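Local coordinates for protein tyrocidine synthetase 3 (Brevibacillus brevis, PDB 2JGP) that joins carrier-bound building blocks by peptide bonds in nonribosomal synthesis of the antibiotic tyrocidine, here as its carrier-condensation bidomain, at residues Asp226-Gly231 against Pro355-Ser360; Asp283-Asn288 against Asp349-Thr354; Thr328-Leu333 against Phe432-Ser437; Asn373-Arg378 against Leu399-His404; Tyr407-Leu412 against Pro426-Val431. All blocks are in the same frame, centred on the assembly; numbering follows the deposited sequence.

Contact 1: Asp226-Gly231 against Pro355-Ser360; sequences DGVSSG and PITGRS. With SO4 (sulfate ion), chain B.
Asp226 holds its CG between the backbone N and the carbonyl carbon (chi1 64°), which places the carboxylate beside the first turn of its helix and in front of Arg359. The arginine chain is extended from CG to NE, which carries the guanidinium across from the other segment, with the edge bearing NH2 turned to the carboxylate. NH2 of Arg359 reaches Asp226 OD1 at 3.0 Å, on the syn side and near the guanidinium plane; the two flat groups are turned 56° apart. The pair is a hydrogen-bonded salt bridge. OD1 also takes the Ser229 N-H at 2.9 Å, which makes Asp226 the N-cap of helix 227-241. Val228 lays CG1 over one face of the guanidinium, 3.3 Å from Arg359 NE. A water in the guanidinium plane accepts from Arg359 NE at 2.8 Å and donates to Asp226 OD2 and to Thr357 O. Asp226 and Gly227 end the HHxxxDG signature of condensation domains. In this family such an Asp-Arg pair is thought to shape the active site. Gly227 N also donates to sulfate O1 at 2.9 Å. The loop before strand 373-379 completes the grip. Phe371 N and Val372 N bond to Asp226 OD2, and Ile367 O takes Arg359 NH1. The start of helix 227-241 is thereby tied to the loop that leaves strand 350-356.

Contact 2: Asp283-Asn288 against Asp349-Thr354; sequences DIPVLN and DIIVGT
The irregular run around Pro285 crosses the start of strand 350-356 almost at a right angle (85° between chain directions), with the CA atoms of Pro285 and Ile350 6.5 Å apart. The proline ring is the main wedge. Its CB rests on Asp349 O at 3.4 Å, and its CG lies 3.7 Å from Asp349 OD1, beside the carboxylate. CD of Pro285 meets Ile351 CD1 at 3.7 Å. The same methyl touches Ile284 CG2, also at 3.7 Å. Ile351 carries CG1 anti to its carbonyl carbon (chi1 -52°), and this sends CD1 out to the two loop residues. On the preceding residue, Ile350 CG2 meets Leu287 CD1 more loosely at 4.3 Å. No direct hydrogen bond joins the segments. A water donates to Asp349 OD2 at 2.7 Å and only weakly to Asp283 O. That carboxylate oxygen also forms a salt bridge with Arg378. The contact lays the loop that follows helix 267-279 across the entrance of strand 350-356. Strand 373-379 runs alongside through Arg378, and helix 329-345 packs on Ile350 through Leu341 and Ala342.

Contact 3: Thr328-Leu333 against Phe432-Ser437; sequences TLYMVL and FTFQNS
Phe432 and Phe434 project from strand 430-435 as two bumps, and Leu329, Tyr330 and Leu333 of the helix form the hollows that take them. The edge of Phe432 is turned to the face of Tyr330. This is a T-shaped pair, with centroids 5.3 Å apart and planes at 78°. CZ of Phe432 also presses on Leu333 CB at 3.6 Å, so its tip sits between the tyrosine and the leucine. Phe434 fits beside it. Its CB lies 3.7 Å from Tyr330 CD1, its CZ meets Leu329 CD2 at 3.6 Å, and its CD1 meets Leu333 CD1 at 3.8 Å. A water spans the margin, 2.7 Å from Tyr330 OH and donating to Phe432 O. Axes of helix and strand pass 9.2 Å apart and run roughly antiparallel, at 147°. This is the helix-on-sheet layering of an alpha/beta sandwich, as in the C-terminal lobe of condensation domains with their chloramphenicol acetyltransferase-like fold.

Contact 4: Asn373-Arg378 against Leu399-His404; sequences NTLAMR and LDAYGH. With NA (sodium ion), chain F.
This is a buried, wholly apolar contact between a strand and the helix that follows it in the C-terminal half of the condensation domain. The strand 373-379 opens with the end of the family's FVNT core motif. It runs against helix 387-403 at 147°, with the two axes 9.6 Å apart. Such a pairing is the strand-helix layer of the chloramphenicol acetyltransferase-like fold. Ala401 is the flat spot on the helix where both strand side chains land. Its CB is 3.9 Å from Leu375 CD1 and 3.8 Å from Met377 SD. Met377 bends at chi2 and chi3 (73° and 80°), which folds the thioether back toward the helix. Leu375 CD1 also comes in at the edge of the Tyr402 ring, 3.7 Å from CD2. Trp276 of helix 267-279 lies against both Leu375 and Ala401, and Tyr402 leans on Tyr330. Away from the strand, the end of the helix carries polar groups. Gly403 O and His404 NE2 bond to Arg14 and Glu54 of the carrier domain, so the helix end helps to join the two domains. Asp400 OD1 binds the sodium ion at 2.7 Å, together with Gln396 and two waters. One turn on, His404 ND1 donates to Asp400 O at 2.7 Å, with the oxygen in the plane of the imidazole.

Contact 5: Tyr407-Leu412 against Pro426-Val431; sequences YPFEEL and PLFDTV
Two core motifs of condensation domains meet here: the HQDYPFE motif, which opens helix 409-415, and the end of RDxSRNPL, which leads into strand 430-435. Phe409 is the centre. It holds CG opposite the backbone N (chi1 -173°), which sends the ring out from the helix start into the loop. Its CZ stands 3.5 Å from Phe428 CE2. The two rings lie obliquely, with centroids 5.5 Å apart and planes at 50°. Pro426 O lies at the edge of the Phe409 ring, 4.0 Å from CZ. The loop turns sharply at Leu427, whose phi is positive (72°), and a weak bond runs from Phe428 N back to Pro426 O. Thr374 and Ala376 of strand 373-379 pack against Phe428, and Trp276 of helix 267-279 against Leu412. Helix, loop and strand thus share one apolar patch. At its far end Leu427 CD1 is gripped by two helix residues, 3.8 Å from Phe409 CE1 and 3.5 Å from Leu412 CD2.

All five contacts lie in the condensation domain. Contacts 1, 3 and 4 are buried; contacts 2 and 5 are only partly so. Contact 2 holds the start of strand 350-356 and contact 1 the loop that leaves it; contact 5 holds the loop that leads into strand 430-435 and contact 3 the strand itself. Contact 4 uses the neighbouring strand 373-379, where Val352 N meets Met377 O at 2.8 Å. Gly353 links contact 2 to contacts 3 and 5 by backbone bonds to Phe432 and Thr430. Contact 1 differs most in chemistry: it rests on a salt bridge from within the signature motif. Contacts 3, 4 and 5 rest on aromatic and aliphatic side chains. Contact 2 mixes a proline wedge with a carboxylate.

Contact 1: Asp226-Gly231 against Pro355-Ser360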
# COMPACT_ATOMS: atom_id res chain seq x y z
N ASP A 226 -4.99 3.21 8.63
CA ASP A 226 -5.03 2.45 7.39
C ASP A 226 -4.92 0.95 7.71
O ASP A 226 -4.88 0.57 8.89
CB ASP A 226 -3.97 2.93 6.36
CG ASP A 226 -2.54 2.73 6.82
OD1 ASP A 226 -2.30 2.05 7.83
OD2 ASP A 226 -1.63 3.27 6.13
N GLY A 227 -4.89 0.12 6.68
CA GLY A 227 -4.88 -1.33 6.83
C GLY A 227 -3.78 -1.80 7.76
O GLY A 227 -4.03 -2.56 8.70
N VAL A 228 -2.57 -1.34 7.50
CA VAL A 228 -1.43 -1.67 8.36
C VAL A 228 -1.66 -1.17 9.80
O VAL A 228 -1.35 -1.89 10.75
CB VAL A 228 -0.10 -1.12 7.80
CG1 VAL A 228 1.00 -1.14 8.84
CG2 VAL A 228 0.32 -1.91 6.56
N SER A 229 -2.19 0.05 9.96
CA SER A 229 -2.42 0.59 11.30
C SER A 229 -3.42 -0.25 12.10
O SER A 229 -3.22 -0.48 13.29
CB SER A 229 -2.90 2.04 11.26
OG SER A 229 -2.03 2.87 10.51
N SER A 230 -4.47 -0.73 11.43
CA SER A 230 -5.45 -1.61 12.08
C SER A 230 -4.81 -2.90 12.58
O SER A 230 -5.18 -3.39 13.65
CB SER A 230 -6.61 -1.94 11.12
OG SER A 230 -7.24 -0.76 10.69
N GLY A 231 -3.85 -3.43 11.83
CA GLY A 231 -3.10 -4.60 12.27
C GLY A 231 -2.29 -4.31 13.52
O GLY A 231 -2.29 -5.10 14.46
N PRO A 355 -1.29 -0.52 -4.87
CA PRO A 355 -1.10 0.04 -3.54
C PRO A 355 0.23 -0.36 -2.91
O PRO A 355 0.69 -1.49 -3.10
CB PRO A 355 -2.29 -0.52 -2.74
CG PRO A 355 -3.31 -0.90 -3.79
CD PRO A 355 -2.49 -1.39 -4.94
N ILE A 356 0.83 0.58 -2.19
CA ILE A 356 2.04 0.34 -1.40
C ILE A 356 1.76 0.82 0.01
O ILE A 356 0.83 1.61 0.22
CB ILE A 356 3.27 1.08 -1.97
CG1 ILE A 356 3.00 2.59 -2.08
CG2 ILE A 356 3.65 0.51 -3.32
CD1 ILE A 356 4.22 3.40 -2.52
N THR A 357 2.54 0.36 0.98
CA THR A 357 2.27 0.70 2.38
C THR A 357 2.52 2.18 2.66
O THR A 357 1.89 2.77 3.54
CB THR A 357 3.15 -0.13 3.36
OG1 THR A 357 4.51 0.27 3.22
CG2 THR A 357 3.01 -1.62 3.08
N GLY A 358 3.45 2.78 1.92
CA GLY A 358 3.86 4.16 2.14
C GLY A 358 4.82 4.32 3.31
O GLY A 358 5.17 5.44 3.70
N ARG A 359 5.26 3.19 3.87
CA ARG A 359 6.09 3.15 5.06
C ARG A 359 7.51 2.77 4.65
O ARG A 359 8.01 1.69 4.98
CB ARG A 359 5.52 2.15 6.06
CG ARG A 359 4.15 2.53 6.59
CD ARG A 359 3.39 1.34 7.12
NE ARG A 359 2.03 1.71 7.52
CZ ARG A 359 1.71 2.21 8.71
NH1 ARG A 359 2.64 2.38 9.65
NH2 ARG A 359 0.45 2.49 8.98
N SER A 360 8.16 3.68 3.93
CA SER A 360 9.42 3.38 3.24
C SER A 360 10.65 3.59 4.12
O SER A 360 11.78 3.45 3.66
CB SER A 360 9.52 4.22 1.97
OG SER A 360 9.30 5.58 2.25
S SO4 B . -6.21 0.29 3.49
O1 SO4 B . -5.94 1.44 4.33
O2 SO4 B . -6.53 0.73 2.13
O3 SO4 B . -5.02 -0.55 3.45
O4 SO4 B . -7.34 -0.45 4.04
O HOH W 1 0.23 1.66 5.32

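Contact 2: Asp283-Asn288 against Asp349-Thr354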
# COMPACT_ATOMS: atom_id res chain seq x y z
N ASP A 283 -0.30 9.93 -24.77
CA ASP A 283 -1.71 9.53 -24.77
C ASP A 283 -1.97 8.49 -23.68
O ASP A 283 -1.51 7.35 -23.78
CB ASP A 283 -2.11 8.95 -26.14
CG ASP A 283 -1.47 9.68 -27.30
OD1 ASP A 283 -1.64 10.92 -27.39
OD2 ASP A 283 -0.79 9.02 -28.11
N ILE A 284 -2.70 8.88 -22.64
CA ILE A 284 -2.99 8.00 -21.51
C ILE A 284 -4.07 6.98 -21.88
O ILE A 284 -5.20 7.37 -22.21
CB ILE A 284 -3.45 8.79 -20.26
CG1 ILE A 284 -2.34 9.72 -19.78
CG2 ILE A 284 -3.87 7.83 -19.13
CD1 ILE A 284 -2.72 10.56 -18.58
N PRO A 285 -3.74 5.68 -21.83
CA PRO A 285 -4.67 4.65 -22.28
C PRO A 285 -5.81 4.38 -21.30
O PRO A 285 -5.60 4.37 -20.09
CB PRO A 285 -3.78 3.41 -22.40
CG PRO A 285 -2.74 3.61 -21.37
CD PRO A 285 -2.48 5.09 -21.34
N VAL A 286 -7.01 4.15 -21.84
CA VAL A 286 -8.16 3.72 -21.05
C VAL A 286 -8.38 2.23 -21.29
O VAL A 286 -8.52 1.80 -22.44
CB VAL A 286 -9.42 4.51 -21.44
CG1 VAL A 286 -10.58 4.14 -20.52
CG2 VAL A 286 -9.15 6.01 -21.38
N LEU A 287 -8.40 1.45 -20.21
CA LEU A 287 -8.59 -0.00 -20.29
C LEU A 287 -9.95 -0.34 -20.90
O LEU A 287 -10.98 0.13 -20.42
CB LEU A 287 -8.48 -0.63 -18.90
CG LEU A 287 -8.54 -2.16 -18.79
CD1 LEU A 287 -7.36 -2.83 -19.48
CD2 LEU A 287 -8.61 -2.56 -17.32
N ASN A 288 -9.95 -1.16 -21.94
CA ASN A 288 -11.18 -1.54 -22.62
C ASN A 288 -11.50 -3.01 -22.39
O ASN A 288 -11.50 -3.81 -23.32
CB ASN A 288 -11.08 -1.24 -24.11
CG ASN A 288 -12.37 -1.51 -24.86
OD1 ASN A 288 -12.36 -2.07 -25.95
ND2 ASN A 288 -13.50 -1.12 -24.27
N ASP A 349 -0.93 -1.39 -24.04
CA ASP A 349 -0.48 -0.27 -23.22
C ASP A 349 -1.52 -0.14 -22.11
O ASP A 349 -2.68 0.21 -22.37
CB ASP A 349 -0.42 1.00 -24.06
CG ASP A 349 0.20 2.18 -23.33
OD1 ASP A 349 0.50 2.09 -22.12
OD2 ASP A 349 0.37 3.23 -24.00
N ILE A 350 -1.10 -0.46 -20.89
CA ILE A 350 -2.01 -0.70 -19.78
C ILE A 350 -1.49 -0.12 -18.48
O ILE A 350 -0.30 -0.26 -18.17
CB ILE A 350 -2.22 -2.22 -19.57
CG1 ILE A 350 -2.74 -2.86 -20.87
CG2 ILE A 350 -3.18 -2.48 -18.40
CD1 ILE A 350 -3.23 -4.26 -20.72
N ILE A 351 -2.38 0.52 -17.72
CA ILE A 351 -2.05 1.09 -16.41
C ILE A 351 -2.80 0.30 -15.33
O ILE A 351 -4.01 0.10 -15.43
CB ILE A 351 -2.42 2.58 -16.32
CG1 ILE A 351 -1.81 3.35 -17.51
CG2 ILE A 351 -1.93 3.18 -15.00
CD1 ILE A 351 -2.33 4.75 -17.67
N VAL A 352 -2.06 -0.16 -14.32
CA VAL A 352 -2.63 -0.91 -13.20
C VAL A 352 -2.26 -0.21 -11.91
O VAL A 352 -1.09 0.06 -11.67
CB VAL A 352 -2.07 -2.35 -13.15
CG1 VAL A 352 -2.53 -3.07 -11.88
CG2 VAL A 352 -2.49 -3.13 -14.42
N GLY A 353 -3.25 0.08 -11.07
CA GLY A 353 -2.99 0.66 -9.75
C GLY A 353 -2.37 -0.36 -8.83
O GLY A 353 -2.87 -1.46 -8.71
N THR A 354 -1.26 0.00 -8.18
CA THR A 354 -0.62 -0.88 -7.20
C THR A 354 -0.46 -0.17 -5.85
O THR A 354 0.40 0.71 -5.70
CB THR A 354 0.74 -1.39 -7.68
OG1 THR A 354 1.61 -0.29 -7.99
CG2 THR A 354 0.58 -2.27 -8.93
O HOH W 2 -1.51 4.49 -25.50

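Contact 3: Thr328-Leu333 against Phe432-Ser437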
# COMPACT_ATOMS: atom_id res chain seq x y z
N THR A 328 10.86 -10.22 -8.13
CA THR A 328 10.08 -10.66 -6.99
C THR A 328 8.85 -11.40 -7.52
O THR A 328 8.46 -11.21 -8.67
CB THR A 328 9.63 -9.46 -6.12
OG1 THR A 328 8.81 -8.58 -6.90
CG2 THR A 328 10.85 -8.69 -5.59
N LEU A 329 8.26 -12.25 -6.69
CA LEU A 329 7.01 -12.91 -7.05
C LEU A 329 5.96 -11.86 -7.38
O LEU A 329 5.21 -12.00 -8.34
CB LEU A 329 6.52 -13.82 -5.92
CG LEU A 329 5.19 -14.52 -6.15
CD1 LEU A 329 5.18 -15.30 -7.47
CD2 LEU A 329 4.87 -15.43 -4.98
N TYR A 330 5.93 -10.78 -6.60
CA TYR A 330 5.07 -9.64 -6.88
C TYR A 330 5.17 -9.19 -8.34
O TYR A 330 4.16 -9.02 -9.02
CB TYR A 330 5.43 -8.47 -5.96
CG TYR A 330 4.58 -7.24 -6.15
CD1 TYR A 330 3.51 -6.99 -5.30
CD2 TYR A 330 4.85 -6.33 -7.16
CE1 TYR A 330 2.72 -5.87 -5.46
CE2 TYR A 330 4.07 -5.21 -7.34
CZ TYR A 330 3.00 -4.99 -6.48
OH TYR A 330 2.22 -3.88 -6.64
N MET A 331 6.40 -9.00 -8.81
CA MET A 331 6.64 -8.53 -10.18
C MET A 331 6.18 -9.54 -11.24
O MET A 331 5.62 -9.15 -12.27
CB MET A 331 8.11 -8.22 -10.41
CG MET A 331 8.62 -6.97 -9.68
SD MET A 331 10.42 -6.92 -9.78
CE MET A 331 10.79 -5.55 -8.66
N VAL A 332 6.43 -10.81 -11.00
CA VAL A 332 6.05 -11.88 -11.93
C VAL A 332 4.53 -11.88 -12.10
O VAL A 332 4.01 -11.87 -13.21
CB VAL A 332 6.53 -13.26 -11.42
CG1 VAL A 332 5.91 -14.39 -12.25
CG2 VAL A 332 8.06 -13.33 -11.44
N LEU A 333 3.82 -11.86 -10.97
CA LEU A 333 2.36 -11.84 -10.97
C LEU A 333 1.78 -10.57 -11.61
O LEU A 333 0.80 -10.63 -12.36
CB LEU A 333 1.83 -11.99 -9.54
CG LEU A 333 2.20 -13.28 -8.81
CD1 LEU A 333 1.73 -13.20 -7.37
CD2 LEU A 333 1.62 -14.49 -9.51
N PHE A 432 -4.05 -4.09 -8.54
CA PHE A 432 -3.39 -5.36 -8.26
C PHE A 432 -2.76 -5.30 -6.87
O PHE A 432 -2.09 -4.32 -6.56
CB PHE A 432 -2.31 -5.63 -9.31
CG PHE A 432 -1.44 -6.81 -8.99
CD1 PHE A 432 -1.83 -8.09 -9.35
CD2 PHE A 432 -0.23 -6.64 -8.33
CE1 PHE A 432 -1.03 -9.18 -9.05
CE2 PHE A 432 0.58 -7.73 -8.03
CZ PHE A 432 0.17 -9.00 -8.38
N THR A 433 -3.00 -6.32 -6.05
CA THR A 433 -2.33 -6.44 -4.74
C THR A 433 -1.80 -7.85 -4.51
O THR A 433 -2.32 -8.81 -5.05
CB THR A 433 -3.25 -6.07 -3.55
OG1 THR A 433 -4.25 -7.08 -3.36
CG2 THR A 433 -3.92 -4.72 -3.78
N PHE A 434 -0.75 -7.95 -3.69
CA PHE A 434 -0.19 -9.25 -3.30
C PHE A 434 0.12 -9.24 -1.80
O PHE A 434 0.78 -8.32 -1.31
CB PHE A 434 1.07 -9.56 -4.13
CG PHE A 434 1.81 -10.80 -3.69
CD1 PHE A 434 1.20 -12.05 -3.74
CD2 PHE A 434 3.11 -10.71 -3.20
CE1 PHE A 434 1.87 -13.19 -3.32
CE2 PHE A 434 3.79 -11.85 -2.78
CZ PHE A 434 3.17 -13.09 -2.84
N GLN A 435 -0.36 -10.25 -1.08
CA GLN A 435 -0.21 -10.32 0.38
C GLN A 435 0.28 -11.70 0.82
O GLN A 435 0.24 -12.65 0.03
CB GLN A 435 -1.54 -9.99 1.08
CG GLN A 435 -2.38 -8.88 0.43
CD GLN A 435 -3.42 -9.42 -0.55
OE1 GLN A 435 -3.31 -9.23 -1.76
NE2 GLN A 435 -4.44 -10.09 -0.02
N ASN A 436 0.72 -11.80 2.07
CA ASN A 436 1.19 -13.07 2.65
C ASN A 436 0.30 -13.56 3.81
O ASN A 436 0.75 -13.64 4.96
CB ASN A 436 2.63 -12.93 3.15
CG ASN A 436 3.65 -12.97 2.02
OD1 ASN A 436 4.39 -12.00 1.81
ND2 ASN A 436 3.71 -14.09 1.31
N SER A 437 -0.96 -13.90 3.49
CA SER A 437 -1.89 -14.49 4.46
C SER A 437 -2.05 -13.65 5.73
O SER A 437 -1.63 -12.49 5.76
CB SER A 437 -1.43 -15.91 4.84
OG SER A 437 -2.43 -16.61 5.56
O HOH W 3 0.10 -3.60 -4.93

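Contact 4: Asn373-Arg378 against Leu399-His404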
# COMPACT_ATOMS: atom_id res chain seq x y z
N ASN A 373 -0.43 4.42 -0.16
CA ASN A 373 -0.30 5.24 -1.37
C ASN A 373 -0.60 4.30 -2.52
O ASN A 373 -0.53 3.09 -2.36
CB ASN A 373 1.13 5.79 -1.48
CG ASN A 373 1.27 6.93 -2.50
OD1 ASN A 373 0.29 7.55 -2.92
ND2 ASN A 373 2.52 7.21 -2.88
N THR A 374 -0.96 4.85 -3.68
CA THR A 374 -1.15 4.03 -4.87
C THR A 374 -0.23 4.57 -5.95
O THR A 374 -0.07 5.79 -6.12
CB THR A 374 -2.61 4.04 -5.37
OG1 THR A 374 -3.48 3.63 -4.31
CG2 THR A 374 -2.78 3.09 -6.55
N LEU A 375 0.42 3.64 -6.66
CA LEU A 375 1.23 3.99 -7.80
C LEU A 375 0.48 3.56 -9.06
O LEU A 375 -0.02 2.45 -9.13
CB LEU A 375 2.57 3.27 -7.74
CG LEU A 375 3.34 3.39 -6.42
CD1 LEU A 375 4.63 2.57 -6.52
CD2 LEU A 375 3.62 4.84 -6.07
N ALA A 376 0.42 4.45 -10.05
CA ALA A 376 -0.12 4.11 -11.35
C ALA A 376 0.97 3.42 -12.15
O ALA A 376 1.87 4.09 -12.67
CB ALA A 376 -0.61 5.35 -12.07
N MET A 377 0.91 2.10 -12.24
CA MET A 377 1.95 1.33 -12.90
C MET A 377 1.60 1.12 -14.37
O MET A 377 0.63 0.42 -14.69
CB MET A 377 2.12 -0.02 -12.19
CG MET A 377 3.48 -0.62 -12.36
SD MET A 377 4.74 0.24 -11.39
CE MET A 377 4.51 -0.43 -9.75
N ARG A 378 2.38 1.73 -15.26
CA ARG A 378 2.15 1.64 -16.70
C ARG A 378 3.13 0.67 -17.35
O ARG A 378 4.34 0.77 -17.15
CB ARG A 378 2.28 3.02 -17.36
CG ARG A 378 2.01 3.03 -18.86
CD ARG A 378 2.15 4.44 -19.40
NE ARG A 378 1.80 4.53 -20.82
CZ ARG A 378 1.54 5.67 -21.45
NH1 ARG A 378 1.57 6.84 -20.80
NH2 ARG A 378 1.23 5.66 -22.74
N LEU A 399 10.72 -0.62 -10.00
CA LEU A 399 11.83 -0.02 -9.27
C LEU A 399 11.84 1.50 -9.44
O LEU A 399 12.04 2.23 -8.48
CB LEU A 399 13.16 -0.62 -9.72
CG LEU A 399 13.40 -2.08 -9.32
CD1 LEU A 399 14.68 -2.61 -9.95
CD2 LEU A 399 13.45 -2.21 -7.80
N ASP A 400 11.62 1.96 -10.67
CA ASP A 400 11.55 3.40 -10.96
C ASP A 400 10.40 4.03 -10.18
O ASP A 400 10.55 5.11 -9.62
CB ASP A 400 11.37 3.66 -12.46
CG ASP A 400 12.61 3.33 -13.28
OD1 ASP A 400 13.70 3.14 -12.70
OD2 ASP A 400 12.49 3.26 -14.53
N ALA A 401 9.26 3.35 -10.15
CA ALA A 401 8.09 3.82 -9.41
C ALA A 401 8.39 3.93 -7.92
O ALA A 401 8.10 4.95 -7.29
CB ALA A 401 6.90 2.89 -9.65
N TYR A 402 8.97 2.88 -7.35
CA TYR A 402 9.34 2.88 -5.93
C TYR A 402 10.36 3.97 -5.62
O TYR A 402 10.28 4.61 -4.57
CB TYR A 402 9.89 1.52 -5.49
CG TYR A 402 8.95 0.34 -5.69
CD1 TYR A 402 9.46 -0.93 -5.94
CD2 TYR A 402 7.57 0.49 -5.66
CE1 TYR A 402 8.62 -2.02 -6.15
CE2 TYR A 402 6.72 -0.60 -5.86
CZ TYR A 402 7.25 -1.84 -6.10
OH TYR A 402 6.43 -2.92 -6.31
N GLY A 403 11.30 4.20 -6.54
CA GLY A 403 12.28 5.28 -6.40
C GLY A 403 11.67 6.67 -6.46
O GLY A 403 12.30 7.64 -6.04
N HIS A 404 10.46 6.78 -7.00
CA HIS A 404 9.77 8.05 -7.10
C HIS A 404 8.42 8.03 -6.41
O HIS A 404 7.49 8.72 -6.82
CB HIS A 404 9.66 8.46 -8.56
CG HIS A 404 10.99 8.64 -9.21
ND1 HIS A 404 11.71 7.59 -9.73
CD2 HIS A 404 11.76 9.75 -9.37
CE1 HIS A 404 12.86 8.05 -10.21
NE2 HIS A 404 12.91 9.35 -10.00
NA NA F . 15.56 1.31 -12.01
O HOH W 4 17.47 0.02 -11.61
O HOH W 5 14.99 2.51 -10.38

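Contact 5: Tyr407-Leu412 against Pro426-Val431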
# COMPACT_ATOMS: atom_id res chain seq x y z
N TYR A 407 5.70 11.17 -4.22
CA TYR A 407 4.84 12.12 -4.89
C TYR A 407 3.40 11.64 -4.68
O TYR A 407 3.04 10.58 -5.18
CB TYR A 407 5.18 12.18 -6.38
CG TYR A 407 4.39 13.19 -7.17
CD1 TYR A 407 4.46 14.55 -6.87
CD2 TYR A 407 3.59 12.80 -8.24
CE1 TYR A 407 3.75 15.48 -7.61
CE2 TYR A 407 2.88 13.72 -8.98
CZ TYR A 407 2.96 15.06 -8.66
OH TYR A 407 2.25 15.98 -9.40
N PRO A 408 2.59 12.38 -3.91
CA PRO A 408 1.21 11.99 -3.64
C PRO A 408 0.38 11.75 -4.90
O PRO A 408 0.41 12.56 -5.82
CB PRO A 408 0.65 13.19 -2.86
CG PRO A 408 1.83 13.82 -2.24
CD PRO A 408 2.95 13.63 -3.21
N PHE A 409 -0.36 10.64 -4.93
CA PHE A 409 -1.26 10.34 -6.04
C PHE A 409 -2.24 11.49 -6.28
O PHE A 409 -2.61 11.77 -7.41
CB PHE A 409 -2.01 9.02 -5.81
CG PHE A 409 -2.82 8.57 -6.99
CD1 PHE A 409 -2.19 8.02 -8.10
CD2 PHE A 409 -4.20 8.73 -7.02
CE1 PHE A 409 -2.93 7.61 -9.20
CE2 PHE A 409 -4.94 8.33 -8.13
CZ PHE A 409 -4.31 7.77 -9.22
N GLU A 410 -2.62 12.18 -5.19
CA GLU A 410 -3.53 13.34 -5.25
C GLU A 410 -2.96 14.47 -6.10
O GLU A 410 -3.71 15.14 -6.83
CB GLU A 410 -3.81 13.89 -3.84
CG GLU A 410 -4.59 12.95 -2.93
CD GLU A 410 -3.72 11.91 -2.24
OE1 GLU A 410 -2.50 12.15 -2.09
OE2 GLU A 410 -4.25 10.85 -1.85
N GLU A 411 -1.66 14.70 -5.99
CA GLU A 411 -0.98 15.73 -6.78
C GLU A 411 -0.92 15.36 -8.26
O GLU A 411 -1.12 16.21 -9.13
CB GLU A 411 0.43 15.99 -6.25
CG GLU A 411 0.46 16.67 -4.89
CD GLU A 411 -0.25 18.01 -4.90
OE1 GLU A 411 -0.08 18.77 -5.88
OE2 GLU A 411 -0.97 18.30 -3.92
N LEU A 412 -0.63 14.09 -8.54
CA LEU A 412 -0.53 13.60 -9.91
C LEU A 412 -1.84 13.79 -10.67
O LEU A 412 -1.84 14.28 -11.80
CB LEU A 412 -0.15 12.12 -9.93
CG LEU A 412 -0.02 11.46 -11.31
CD1 LEU A 412 0.97 12.21 -12.19
CD2 LEU A 412 0.39 10.00 -11.15
N PRO A 426 -9.58 7.78 -12.14
CA PRO A 426 -8.46 8.44 -12.80
C PRO A 426 -7.25 7.51 -12.96
O PRO A 426 -6.91 6.76 -12.03
CB PRO A 426 -8.15 9.64 -11.89
CG PRO A 426 -8.73 9.30 -10.57
CD PRO A 426 -9.87 8.36 -10.82
N LEU A 427 -6.66 7.55 -14.15
CA LEU A 427 -5.43 6.83 -14.50
C LEU A 427 -5.55 5.31 -14.64
O LEU A 427 -4.96 4.74 -15.56
CB LEU A 427 -4.27 7.19 -13.55
CG LEU A 427 -3.59 8.54 -13.83
CD1 LEU A 427 -2.51 8.81 -12.81
CD2 LEU A 427 -3.02 8.59 -15.25
N PHE A 428 -6.29 4.65 -13.74
CA PHE A 428 -6.47 3.19 -13.82
C PHE A 428 -7.85 2.75 -13.34
O PHE A 428 -8.45 3.37 -12.45
CB PHE A 428 -5.37 2.46 -13.04
CG PHE A 428 -5.20 2.94 -11.63
CD1 PHE A 428 -5.98 2.44 -10.60
CD2 PHE A 428 -4.25 3.91 -11.33
CE1 PHE A 428 -5.83 2.89 -9.30
CE2 PHE A 428 -4.09 4.36 -10.03
CZ PHE A 428 -4.88 3.85 -9.02
N ASP A 429 -8.35 1.67 -13.94
CA ASP A 429 -9.65 1.10 -13.60
C ASP A 429 -9.54 -0.30 -13.00
O ASP A 429 -10.55 -0.96 -12.76
CB ASP A 429 -10.54 1.08 -14.84
CG ASP A 429 -11.01 2.46 -15.21
OD1 ASP A 429 -11.62 3.11 -14.34
OD2 ASP A 429 -10.74 2.90 -16.34
N THR A 430 -8.31 -0.73 -12.75
CA THR A 430 -8.08 -1.97 -12.04
C THR A 430 -6.91 -1.79 -11.07
O THR A 430 -6.04 -0.95 -11.28
CB THR A 430 -7.79 -3.14 -13.01
OG1 THR A 430 -7.63 -4.34 -12.26
CG2 THR A 430 -6.53 -2.88 -13.82
N VAL A 431 -6.93 -2.59 -10.01
CA VAL A 431 -5.90 -2.58 -8.98
C VAL A 431 -5.36 -4.00 -8.80
O VAL A 431 -6.10 -4.97 -8.91
CB VAL A 431 -6.46 -2.05 -7.63
CG1 VAL A 431 -5.52 -2.37 -6.48
CG2 VAL A 431 -6.72 -0.55 -7.73